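Local coordinates for formate-dependent phosphoribosylglycinamide formyltransferase (Mycobacterium tuberculosis H37Rv, PDB 6KHR), which belongs to the ATP-grasp superfamily, as a formyltransferase built around an ATP-grasp domain, at residues T128-A138 against Y302-P310; T146-S154 against P212-V220. One frame throughout, in Å; residues are numbered along the deposited sequence.

In the fold
The two contacts sit side by side, their centres about 15 Å apart. Contact 1 lays the start of helix 131-141 over strand 300-307, at one end of the large antiparallel sheet; contact 2 pairs strands 149-152 and 214-217 in the small three-stranded sheet, farther from the chain's centre (about 23 Å against 11 Å). Along the chain contact 2 is nested inside the loop that contact 1 closes, and strand 149-152 follows helix 131-141. They touch as well: E132 CG lies 3.4 Å from F151 CE2, and the T146 CG2 methyl lies 3.4 Å from F303 O. The helix thus touches the small sheet, through E132 and R135, and the large one.

Contact 1 (T128-A138 against Y302-P310)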
loop_
_atom_site.group_PDB
_atom_site.type_symbol
_atom_site.label_atom_id
_atom_site.label_comp_id
_atom_site.label_asym_id
_atom_site.label_seq_id
_atom_site.Cartn_x
_atom_site.Cartn_y
_atom_site.Cartn_z
ATOM N N THR A 128 -3.983 -24.698 -12.569
ATOM C CA THR A 128 -2.990 -24.521 -11.524
ATOM C C THR A 128 -3.401 -25.132 -10.203
ATOM O O THR A 128 -2.587 -25.152 -9.278
ATOM C CB THR A 128 -2.702 -23.044 -11.322
ATOM O OG1 THR A 128 -3.918 -22.384 -10.955
ATOM C CG2 THR A 128 -2.158 -22.446 -12.617
ATOM N N ALA A 129 -4.637 -25.610 -10.085
ATOM C CA ALA A 129 -5.051 -26.374 -8.918
ATOM C C ALA A 129 -4.903 -27.864 -9.130
ATOM O O ALA A 129 -4.965 -28.622 -8.162
ATOM C CB ALA A 129 -6.502 -26.058 -8.551
ATOM N N ASP A 130 -4.732 -28.295 -10.372
ATOM C CA ASP A 130 -4.478 -29.694 -10.714
ATOM C C ASP A 130 -2.965 -29.852 -10.802
ATOM O O ASP A 130 -2.355 -29.521 -11.820
ATOM C CB ASP A 130 -5.181 -30.041 -12.025
ATOM C CG ASP A 130 -4.898 -31.462 -12.500
ATOM O OD1 ASP A 130 -4.365 -32.281 -11.724
ATOM O OD2 ASP A 130 -5.214 -31.754 -13.673
ATOM N N ARG A 131 -2.347 -30.333 -9.722
ATOM C CA ARG A 131 -0.889 -30.339 -9.667
ATOM C C ARG A 131 -0.302 -31.258 -10.734
ATOM O O ARG A 131 0.667 -30.896 -11.411
ATOM C CB ARG A 131 -0.405 -30.738 -8.266
ATOM C CG ARG A 131 1.114 -30.792 -8.120
ATOM C CD ARG A 131 1.775 -29.536 -8.704
ATOM N NE ARG A 131 3.225 -29.661 -8.847
ATOM C CZ ARG A 131 4.115 -28.992 -8.121
ATOM N NH1 ARG A 131 3.714 -28.138 -7.183
ATOM N NH2 ARG A 131 5.415 -29.165 -8.328
ATOM N N GLU A 132 -0.883 -32.442 -10.901
ATOM C CA GLU A 132 -0.423 -33.368 -11.927
ATOM C C GLU A 132 -0.533 -32.749 -13.317
ATOM O O GLU A 132 0.408 -32.815 -14.120
ATOM C CB GLU A 132 -1.238 -34.664 -11.840
ATOM C CG GLU A 132 -0.542 -35.922 -12.344
ATOM C CD GLU A 132 -1.261 -36.574 -13.514
ATOM O OE1 GLU A 132 -2.379 -36.119 -13.844
ATOM O OE2 GLU A 132 -0.708 -37.532 -14.104
ATOM N N GLY A 133 -1.681 -32.135 -13.622
ATOM C CA GLY A 133 -1.903 -31.608 -14.955
ATOM C C GLY A 133 -1.062 -30.389 -15.266
ATOM O O GLY A 133 -0.755 -30.123 -16.432
ATOM N N LEU A 134 -0.681 -29.638 -14.239
ATOM C CA LEU A 134 0.159 -28.474 -14.465
ATOM C C LEU A 134 1.599 -28.891 -14.749
ATOM O O LEU A 134 2.259 -28.320 -15.632
ATOM C CB LEU A 134 0.082 -27.520 -13.262
ATOM C CG LEU A 134 0.923 -26.261 -13.485
ATOM C CD1 LEU A 134 0.202 -25.363 -14.455
ATOM C CD2 LEU A 134 1.219 -25.531 -12.179
ATOM N N ARG A 135 2.104 -29.885 -14.012
ATOM C CA ARG A 135 3.424 -30.424 -14.321
ATOM C C ARG A 135 3.463 -30.948 -15.753
ATOM O O ARG A 135 4.352 -30.586 -16.534
ATOM C CB ARG A 135 3.796 -31.531 -13.333
ATOM C CG ARG A 135 4.744 -31.096 -12.246
ATOM C CD ARG A 135 6.109 -30.707 -12.805
ATOM N NE ARG A 135 6.829 -29.837 -11.875
ATOM C CZ ARG A 135 7.746 -30.260 -11.012
ATOM N NH1 ARG A 135 8.060 -31.549 -10.964
ATOM N NH2 ARG A 135 8.358 -29.401 -10.203
ATOM N N ARG A 136 2.476 -31.776 -16.120
ATOM C CA ARG A 136 2.436 -32.345 -17.464
ATOM C C ARG A 136 2.252 -31.263 -18.519
ATOM O O ARG A 136 2.777 -31.391 -19.628
ATOM C CB ARG A 136 1.327 -33.387 -17.560
ATOM N N LEU A 137 1.533 -30.188 -18.190
ATOM C CA LEU A 137 1.462 -29.054 -19.103
ATOM C C LEU A 137 2.827 -28.384 -19.254
ATOM O O LEU A 137 3.244 -28.010 -20.361
ATOM C CB LEU A 137 0.418 -28.049 -18.606
ATOM C CG LEU A 137 0.469 -26.710 -19.353
ATOM C CD1 LEU A 137 0.038 -26.926 -20.802
ATOM C CD2 LEU A 137 -0.364 -25.619 -18.686
ATOM N N ALA A 138 3.547 -28.223 -18.153
ATOM C CA ALA A 138 4.807 -27.494 -18.210
ATOM C C ALA A 138 5.876 -28.302 -18.928
ATOM O O ALA A 138 6.544 -27.804 -19.846
ATOM C CB ALA A 138 5.261 -27.134 -16.798
ATOM N N TYR A 302 14.929 -24.205 -13.325
ATOM C CA TYR A 302 13.905 -25.230 -13.332
ATOM C C TYR A 302 12.561 -24.610 -13.001
ATOM O O TYR A 302 12.444 -23.776 -12.101
ATOM C CB TYR A 302 14.203 -26.335 -12.332
ATOM C CG TYR A 302 15.520 -27.027 -12.548
ATOM C CD1 TYR A 302 16.690 -26.539 -11.969
ATOM C CD2 TYR A 302 15.602 -28.174 -13.304
ATOM C CE1 TYR A 302 17.904 -27.184 -12.150
ATOM C CE2 TYR A 302 16.804 -28.825 -13.493
ATOM C CZ TYR A 302 17.954 -28.330 -12.911
ATOM O OH TYR A 302 19.151 -28.986 -13.101
ATOM N N PHE A 303 11.557 -25.020 -13.747
ATOM C CA PHE A 303 10.187 -24.716 -13.391
ATOM C C PHE A 303 9.772 -25.548 -12.184
ATOM O O PHE A 303 9.950 -26.765 -12.180
ATOM C CB PHE A 303 9.269 -25.003 -14.576
ATOM C CG PHE A 303 7.838 -24.818 -14.255
ATOM C CD1 PHE A 303 7.302 -23.530 -14.171
ATOM C CD2 PHE A 303 7.027 -25.914 -13.986
ATOM C CE1 PHE A 303 5.967 -23.337 -13.870
ATOM C CE2 PHE A 303 5.699 -25.738 -13.675
ATOM C CZ PHE A 303 5.158 -24.441 -13.624
ATOM N N ALA A 304 9.208 -24.902 -11.173
ATOM C CA ALA A 304 8.625 -25.672 -10.079
ATOM C C ALA A 304 7.119 -25.526 -9.967
ATOM O O ALA A 304 6.443 -26.515 -9.669
ATOM C CB ALA A 304 9.255 -25.288 -8.741
ATOM N N ASP A 305 6.574 -24.327 -10.183
ATOM C CA ASP A 305 5.144 -24.105 -9.994
ATOM C C ASP A 305 4.744 -22.729 -10.519
ATOM O O ASP A 305 5.586 -21.882 -10.822
ATOM C CB ASP A 305 4.761 -24.236 -8.522
ATOM C CG ASP A 305 3.296 -24.490 -8.335
ATOM O OD1 ASP A 305 2.615 -24.759 -9.352
ATOM O OD2 ASP A 305 2.824 -24.411 -7.182
ATOM N N VAL A 306 3.432 -22.515 -10.603
ATOM C CA VAL A 306 2.852 -21.206 -10.870
ATOM C C VAL A 306 1.546 -21.076 -10.096
ATOM O O VAL A 306 0.748 -22.018 -10.037
ATOM C CB VAL A 306 2.625 -20.966 -12.384
ATOM C CG1 VAL A 306 1.788 -22.073 -13.000
ATOM C CG2 VAL A 306 1.984 -19.586 -12.625
ATOM N N THR A 307 1.326 -19.900 -9.503
ATOM C CA THR A 307 0.059 -19.595 -8.853
ATOM C C THR A 307 -0.587 -18.341 -9.432
ATOM O O THR A 307 0.090 -17.348 -9.720
ATOM C CB THR A 307 0.230 -19.403 -7.366
ATOM O OG1 THR A 307 -1.012 -18.949 -6.821
ATOM C CG2 THR A 307 1.304 -18.380 -7.084
ATOM N N VAL A 308 -1.915 -18.385 -9.556
ATOM C CA VAL A 308 -2.705 -17.252 -10.028
ATOM C C VAL A 308 -3.059 -16.314 -8.878
ATOM O O VAL A 308 -3.842 -15.372 -9.055
ATOM C CB VAL A 308 -3.986 -17.733 -10.739
ATOM C CG1 VAL A 308 -3.660 -18.735 -11.846
ATOM C CG2 VAL A 308 -4.975 -18.321 -9.726
ATOM N N CYS A 309 -2.486 -16.549 -7.698
ATOM C CA CYS A 309 -2.753 -15.752 -6.501
ATOM C C CYS A 309 -1.466 -15.135 -5.954
ATOM O O CYS A 309 -0.399 -15.743 -6.043
ATOM C CB CYS A 309 -3.404 -16.608 -5.406
ATOM S SG CYS A 309 -4.749 -17.694 -5.954
ATOM N N PRO A 310 -1.537 -13.929 -5.349
ATOM C CA PRO A 310 -0.304 -13.257 -4.905
ATOM C C PRO A 310 0.443 -14.033 -3.835
ATOM O O PRO A 310 -0.027 -14.160 -2.701
ATOM C CB PRO A 310 -0.809 -11.912 -4.363
ATOM C CG PRO A 310 -2.224 -12.181 -3.961
ATOM C CD PRO A 310 -2.745 -13.177 -4.964
#
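T128 meets V306 and V308 where the strand runs out: its CG2 methyl lies 4.0 Å from V306 CG1, the two side chains crossing at about a right angle, while its hydroxyl is hydrogen-bonded to A124 O one turn back in its own helix, 122-129. D130 then starts the next helix as its N-cap, OD1 taking a weak bond from G133 N. R131 sends its guanidinium down to the strand. CG stands anti to the backbone N (chi1 179°) and the chain bends at chi2, which brings NH1 within 3.8 Å of D305 OD2. This is a long salt bridge of charges alone, because the oxygen lies well out of the guanidinium plane. The other oxygen of that carboxylate, OD1, accepts weakly from V306 N, which ties the acid to its own strand. L134 is the apolar wedge: CD2 packs 3.6 Å from V306 CG1 and also comes to the edge of the F303 ring, 4.3 Å from CZ. R135, one turn after R131, places NH2 3.5 Å from A304 O, near the plane of its guanidinium, and R131 NH2 lies above one face of that group, toward its rim. E217 is a weak, long ionic partner of R135. A138 ends the row, its CB approaching F303 CE2. Helix and strand axes come within 9.4 Å at 127°, and A304 and D305 together form a classic beta bulge opposite E293. The whole is a helix packed on the strand at the edge of the large antiparallel sheet, within this chain, in a protein with an ATP-grasp domain.

Contact 2 (T146-S154 against P212-V220); sequences TAPFWFVGS and PRVCAESVV
Strands 149-152 and 214-217 form an antiparallel ladder in the small three-stranded sheet of the ATP-grasp fold, with 214-217 in the middle and 149-152 at one side. P148 O receives S218 N at 2.8 Å, just beyond the strand ends; W150 with A216 and V152 with V214 are the hydrogen-bonded pairs, each joined by two reciprocal bonds. The V152 N to V214 O bond is nearly straight (178° at the hydrogen), though its donor is tilted from the carbonyl plane. F149 with E217 and F151 with C215 are the non-hydrogen-bonded pairs. On the face of F149 and F151, which turns toward helix 131-141, C215 SG comes obliquely to the F151 ring, 3.3 Å from CE1, in a sulfur-aromatic contact; its position anti to the backbone N (chi1 179°) carries it there. F149 CD2 lies over the rim of one face of that same ring. R213 passes its aliphatic chain alongside, CD 4.1 Å from F151 CB. On the opposite face, that of W150 and V152, W150 reaches along the neighbouring strand until S218 OG meets the indole edge in plane, 3.5 Å from CZ3. Next to it V152 CG2 packs obliquely on V214 CG1 at 3.9 Å, and helix 155-165 lies against this side. Farther out, V220 CG2 touches A147 CB. The backbone bonds therefore set the register, and the two faces pack differently: F149 and F151 toward helix 131-141, joined by the weak, long ion pairs R213-E132 and E217-R135, and W150 and V152 on helix 155-165.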
loop_
_atom_site.group_PDB
_atom_site.type_symbol
_atom_site.label_atom_id
_atom_site.label_comp_id
_atom_site.label_asym_id
_atom_site.label_seq_id
_atom_site.Cartn_x
_atom_site.Cartn_y
_atom_site.Cartn_z
ATOM N N THR A 146 12.203 -29.053 -15.972
ATOM C CA THR A 146 11.863 -29.300 -14.566
ATOM C C THR A 146 12.829 -30.330 -14.009
ATOM O O THR A 146 13.696 -30.787 -14.715
ATOM C CB THR A 146 10.476 -29.915 -14.437
ATOM O OG1 THR A 146 10.373 -30.920 -15.426
ATOM C CG2 THR A 146 9.373 -28.944 -14.738
ATOM N N ALA A 147 12.683 -30.623 -12.734
ATOM C CA ALA A 147 13.461 -31.700 -12.112
ATOM C C ALA A 147 12.809 -32.995 -12.567
ATOM O O ALA A 147 11.615 -33.016 -12.726
ATOM C CB ALA A 147 13.381 -31.574 -10.625
ATOM N N PRO A 148 13.567 -34.056 -12.853
ATOM C CA PRO A 148 12.980 -35.309 -13.280
ATOM C C PRO A 148 11.900 -35.806 -12.319
ATOM O O PRO A 148 12.146 -35.881 -11.179
ATOM C CB PRO A 148 14.201 -36.211 -13.255
ATOM C CG PRO A 148 15.289 -35.290 -13.633
ATOM C CD PRO A 148 14.998 -34.065 -12.825
ATOM N N PHE A 149 10.733 -36.139 -12.846
ATOM C CA PHE A 149 9.637 -36.556 -11.955
ATOM C C PHE A 149 8.829 -37.674 -12.585
ATOM O O PHE A 149 8.777 -37.782 -13.777
ATOM C CB PHE A 149 8.726 -35.370 -11.696
ATOM C CG PHE A 149 7.957 -34.955 -12.910
ATOM C CD1 PHE A 149 8.471 -34.025 -13.787
ATOM C CD2 PHE A 149 6.723 -35.503 -13.185
ATOM C CE1 PHE A 149 7.764 -33.645 -14.910
ATOM C CE2 PHE A 149 6.018 -35.125 -14.313
ATOM C CZ PHE A 149 6.542 -34.198 -15.172
ATOM N N TRP A 150 8.276 -38.535 -11.749
ATOM C CA TRP A 150 7.462 -39.674 -12.221
ATOM C C TRP A 150 6.222 -39.801 -11.357
ATOM O O TRP A 150 6.314 -39.576 -10.180
ATOM C CB TRP A 150 8.262 -40.971 -12.142
ATOM C CG TRP A 150 9.492 -40.969 -12.975
ATOM C CD1 TRP A 150 9.616 -41.419 -14.246
ATOM C CD2 TRP A 150 10.768 -40.436 -12.615
ATOM N NE1 TRP A 150 10.887 -41.217 -14.691
ATOM C CE2 TRP A 150 11.606 -40.598 -13.719
ATOM C CE3 TRP A 150 11.264 -39.796 -11.487
ATOM C CZ2 TRP A 150 12.924 -40.182 -13.713
ATOM C CZ3 TRP A 150 12.568 -39.388 -11.472
ATOM C CH2 TRP A 150 13.385 -39.583 -12.571
ATOM N N PHE A 151 5.100 -40.101 -11.979
ATOM C CA PHE A 151 3.873 -40.407 -11.259
ATOM C C PHE A 151 3.709 -41.917 -11.276
ATOM O O PHE A 151 3.681 -42.521 -12.351
ATOM C CB PHE A 151 2.669 -39.709 -11.894
ATOM C CG PHE A 151 2.764 -38.197 -11.881
ATOM C CD1 PHE A 151 2.987 -37.510 -10.695
ATOM C CD2 PHE A 151 2.648 -37.465 -13.058
ATOM C CE1 PHE A 151 3.079 -36.121 -10.679
ATOM C CE2 PHE A 151 2.746 -36.074 -13.046
ATOM C CZ PHE A 151 2.960 -35.405 -11.849
ATOM N N VAL A 152 3.644 -42.527 -10.097
ATOM C CA VAL A 152 3.496 -43.967 -9.967
ATOM C C VAL A 152 2.164 -44.249 -9.287
ATOM O O VAL A 152 1.500 -43.347 -8.782
ATOM C CB VAL A 152 4.662 -44.611 -9.183
ATOM C CG1 VAL A 152 5.986 -44.292 -9.859
ATOM C CG2 VAL A 152 4.649 -44.157 -7.729
ATOM N N GLY A 153 1.781 -45.523 -9.283
ATOM C CA GLY A 153 0.529 -45.950 -8.680
ATOM C C GLY A 153 0.620 -47.353 -8.111
ATOM O O GLY A 153 -0.384 -47.938 -7.687
ATOM N N SER A 154 1.831 -47.905 -8.117
ATOM C CA SER A 154 2.135 -49.195 -7.524
ATOM C C SER A 154 3.343 -49.036 -6.627
ATOM O O SER A 154 3.990 -47.987 -6.595
ATOM C CB SER A 154 2.436 -50.264 -8.584
ATOM N N PRO A 212 -4.311 -44.486 -5.297
ATOM C CA PRO A 212 -4.107 -43.291 -6.133
ATOM C C PRO A 212 -2.647 -43.114 -6.524
ATOM O O PRO A 212 -1.762 -43.877 -6.135
ATOM C CB PRO A 212 -4.586 -42.144 -5.246
ATOM C CG PRO A 212 -5.573 -42.772 -4.332
ATOM C CD PRO A 212 -5.056 -44.168 -4.068
ATOM N N ARG A 213 -2.404 -42.062 -7.303
ATOM C CA ARG A 213 -1.075 -41.787 -7.825
ATOM C C ARG A 213 -0.162 -41.228 -6.738
ATOM O O ARG A 213 -0.612 -40.625 -5.761
ATOM C CB ARG A 213 -1.142 -40.801 -8.992
ATOM C CG ARG A 213 -1.958 -41.266 -10.181
ATOM C CD ARG A 213 -1.284 -40.842 -11.482
ATOM N NE ARG A 213 -2.160 -41.045 -12.631
ATOM C CZ ARG A 213 -1.744 -41.233 -13.884
ATOM N NH1 ARG A 213 -0.445 -41.258 -14.170
ATOM N NH2 ARG A 213 -2.634 -41.408 -14.856
ATOM N N VAL A 214 1.139 -41.442 -6.918
ATOM C CA VAL A 214 2.165 -40.919 -6.023
ATOM C C VAL A 214 3.303 -40.371 -6.871
ATOM O O VAL A 214 3.792 -41.050 -7.778
ATOM C CB VAL A 214 2.685 -41.993 -5.055
ATOM C CG1 VAL A 214 4.128 -41.706 -4.677
ATOM C CG2 VAL A 214 1.809 -42.044 -3.824
ATOM N N CYS A 215 3.736 -39.155 -6.568
ATOM C CA CYS A 215 4.695 -38.449 -7.407
ATOM C C CYS A 215 6.119 -38.637 -6.899
ATOM O O CYS A 215 6.406 -38.395 -5.721
ATOM C CB CYS A 215 4.355 -36.965 -7.452
ATOM S SG CYS A 215 5.518 -36.073 -8.441
ATOM N N ALA A 216 7.015 -39.031 -7.796
ATOM C CA ALA A 216 8.418 -39.233 -7.465
ATOM C C ALA A 216 9.266 -38.200 -8.195
ATOM O O ALA A 216 9.126 -38.031 -9.410
ATOM C CB ALA A 216 8.874 -40.643 -7.833
ATOM N N GLU A 217 10.147 -37.524 -7.456
ATOM C CA GLU A 217 10.999 -36.473 -7.996
ATOM C C GLU A 217 12.459 -36.787 -7.711
ATOM O O GLU A 217 12.813 -37.157 -6.587
ATOM C CB GLU A 217 10.651 -35.104 -7.408
ATOM C CG GLU A 217 9.447 -34.434 -8.046
ATOM C CD GLU A 217 9.361 -32.958 -7.711
ATOM O OE1 GLU A 217 8.415 -32.552 -6.999
ATOM O OE2 GLU A 217 10.250 -32.204 -8.156
ATOM N N SER A 218 13.299 -36.653 -8.731
ATOM C CA SER A 218 14.736 -36.656 -8.521
ATOM C C SER A 218 15.157 -35.322 -7.927
ATOM O O SER A 218 14.614 -34.270 -8.279
ATOM C CB SER A 218 15.478 -36.911 -9.829
ATOM O OG SER A 218 15.586 -38.299 -10.070
ATOM N N VAL A 219 16.122 -35.373 -7.014
ATOM C CA VAL A 219 16.542 -34.194 -6.271
ATOM C C VAL A 219 17.750 -33.568 -6.947
ATOM O O VAL A 219 18.724 -34.256 -7.282
ATOM C CB VAL A 219 16.856 -34.549 -4.820
ATOM C CG1 VAL A 219 17.113 -33.279 -4.032
ATOM C CG2 VAL A 219 15.708 -35.288 -4.256
ATOM N N VAL A 220 17.682 -32.256 -7.140
ATOM C CA VAL A 220 18.697 -31.499 -7.854
ATOM C C VAL A 220 19.271 -30.448 -6.919
ATOM O O VAL A 220 18.608 -29.975 -5.995
ATOM C CB VAL A 220 18.131 -30.831 -9.126
ATOM C CG1 VAL A 220 19.230 -30.677 -10.164
ATOM C CG2 VAL A 220 16.954 -31.621 -9.679
#